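Cyclo(L-leucyl-L-phenylalanyl) synthase (Streptomyces noursei, PDB 3OQV) joins phenylalanine and leucine, taken from their aminoacyl-tRNAs, into a cyclic dipeptide on the way to the antibacterial albonoursin, without using ATP. Local coordinates at residues H31-I36 and D63-D68. Sequence-based numbering, arbitrary orientation.
Sequences HALIGI and DVVYVD. With DTD (dithiane diol), chain B.
Five backbone hydrogen bonds tie 31-36 to 63-68, which run side by side in parallel, the N-H of D63, V65 and V67 alternating with those of I34 and I36 in a ladder from A32 O to V67 N. The shortest, I36 N to V65 O, spans 2.8 Å.

One side-chain bond extends the ladder. The imidazole of H31, its CG anti to the backbone N (chi1 -178°), swings toward D63 and gives its NE2 proton to OD2 at 2.8 Å, nearly straight (163°). The oxygen lies close to the ring plane and accepts through its anti lone pair, while ring and carboxylate are turned 46° apart. Histidine suits the place because its other nitrogen, ND1, hydrogen-bonds S198 of the adjacent strand 198-202; OD1 of D63 forms salt bridges with R115 and R117. An asparagine in place of H31 would probably fail to span both partners, leaving OD2 without this donor.

Branched apolar side chains, suited to extended strands, meet on each face. L33 CD1 rests on V65 CG2 (3.7 Å), and on the opposite face I36 CD1 meets V64 CG1 at 3.5 Å. At G35 a side chain would strike the dithiane diol, whose C4 lies 3.5 Å from G35 CA and 3.7 Å from V67 CG2.

Within this beta-alpha-beta unit of the Rossmann fold, the buried D63 carboxylate, supplied with partners, probably stays charged, whereas the G35 backbone and V67 methyl offer the ligand a largely apolar border.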
# COMPACT_ATOMS: atom_id res chain seq x y z
N HIS A 31 5.42 10.89 11.39
CA HIS A 31 4.79 9.62 11.09
C HIS A 31 5.24 9.12 9.73
O HIS A 31 5.26 9.88 8.76
CB HIS A 31 3.26 9.75 11.08
CG HIS A 31 2.56 8.45 10.82
ND1 HIS A 31 2.07 8.10 9.57
CD2 HIS A 31 2.26 7.42 11.64
CE1 HIS A 31 1.52 6.90 9.64
NE2 HIS A 31 1.63 6.46 10.88
N ALA A 32 5.55 7.83 9.65
CA ALA A 32 5.74 7.17 8.36
C ALA A 32 4.75 6.05 8.17
O ALA A 32 4.36 5.35 9.13
CB ALA A 32 7.16 6.63 8.24
N LEU A 33 4.34 5.86 6.92
CA LEU A 33 3.59 4.69 6.53
C LEU A 33 4.43 3.81 5.59
O LEU A 33 4.97 4.28 4.58
CB LEU A 33 2.28 5.10 5.84
CG LEU A 33 1.62 3.98 5.04
CD1 LEU A 33 0.99 2.98 5.99
CD2 LEU A 33 0.59 4.55 4.07
N ILE A 34 4.55 2.54 5.95
CA ILE A 34 5.14 1.52 5.07
C ILE A 34 4.07 0.55 4.61
O ILE A 34 3.56 -0.24 5.41
CB ILE A 34 6.19 0.69 5.82
CG1 ILE A 34 7.34 1.59 6.28
CG2 ILE A 34 6.71 -0.44 4.92
CD1 ILE A 34 8.24 0.96 7.35
N GLY A 35 3.63 0.71 3.36
CA GLY A 35 2.59 -0.13 2.81
C GLY A 35 3.24 -1.28 2.07
O GLY A 35 4.21 -1.09 1.35
N ILE A 36 2.76 -2.49 2.35
CA ILE A 36 3.38 -3.70 1.83
C ILE A 36 2.33 -4.47 1.04
O ILE A 36 1.39 -5.01 1.60
CB ILE A 36 3.90 -4.60 2.97
CG1 ILE A 36 4.96 -3.84 3.77
CG2 ILE A 36 4.51 -5.88 2.39
CD1 ILE A 36 5.52 -4.58 4.96
N ASP A 63 3.36 3.29 10.91
CA ASP A 63 2.39 2.23 10.63
C ASP A 63 2.87 1.36 9.49
O ASP A 63 3.41 1.86 8.51
CB ASP A 63 1.01 2.81 10.33
CG ASP A 63 0.24 3.17 11.59
OD1 ASP A 63 -0.54 2.33 12.08
OD2 ASP A 63 0.47 4.28 12.11
N VAL A 64 2.74 0.05 9.67
CA VAL A 64 2.99 -0.89 8.59
C VAL A 64 1.67 -1.55 8.23
O VAL A 64 0.97 -2.09 9.10
CB VAL A 64 3.99 -1.99 9.01
CG1 VAL A 64 4.31 -2.87 7.82
CG2 VAL A 64 5.25 -1.39 9.57
N VAL A 65 1.26 -1.37 6.98
CA VAL A 65 -0.02 -1.88 6.54
C VAL A 65 0.25 -2.84 5.39
O VAL A 65 0.84 -2.47 4.38
CB VAL A 65 -0.97 -0.76 6.11
CG1 VAL A 65 -2.31 -1.32 5.65
CG2 VAL A 65 -1.16 0.24 7.27
N TYR A 66 -0.16 -4.09 5.57
CA TYR A 66 -0.08 -5.03 4.48
C TYR A 66 -1.44 -5.23 3.80
O TYR A 66 -2.48 -5.22 4.46
CB TYR A 66 0.55 -6.35 4.93
CG TYR A 66 -0.27 -7.13 5.93
CD1 TYR A 66 -1.12 -8.15 5.50
CD2 TYR A 66 -0.11 -6.94 7.30
CE1 TYR A 66 -1.84 -8.91 6.39
CE2 TYR A 66 -0.82 -7.73 8.22
CZ TYR A 66 -1.68 -8.71 7.75
OH TYR A 66 -2.40 -9.50 8.61
N VAL A 67 -1.43 -5.22 2.48
CA VAL A 67 -2.68 -5.12 1.72
C VAL A 67 -3.22 -6.52 1.43
O VAL A 67 -2.68 -7.24 0.59
CB VAL A 67 -2.46 -4.37 0.41
CG1 VAL A 67 -3.81 -4.16 -0.29
CG2 VAL A 67 -1.79 -3.04 0.69
N ASP A 68 -4.27 -6.89 2.15
CA ASP A 68 -4.80 -8.24 2.11
C ASP A 68 -6.14 -8.27 1.39
O ASP A 68 -6.75 -9.33 1.26
CB ASP A 68 -4.91 -8.83 3.52
CG ASP A 68 -5.82 -8.01 4.44
OD1 ASP A 68 -5.90 -6.77 4.29
OD2 ASP A 68 -6.43 -8.62 5.35
S1 DTD B . -0.47 2.76 -0.17
C1 DTD B . 0.59 2.60 -1.57
C2 DTD B . 1.68 1.61 -1.20
O2 DTD B . 2.82 1.80 -2.06
C3 DTD B . 1.13 0.19 -1.31
O3 DTD B . 2.16 -0.74 -1.70
C4 DTD B . 0.52 -0.25 0.01
S4 DTD B . -0.70 0.91 0.56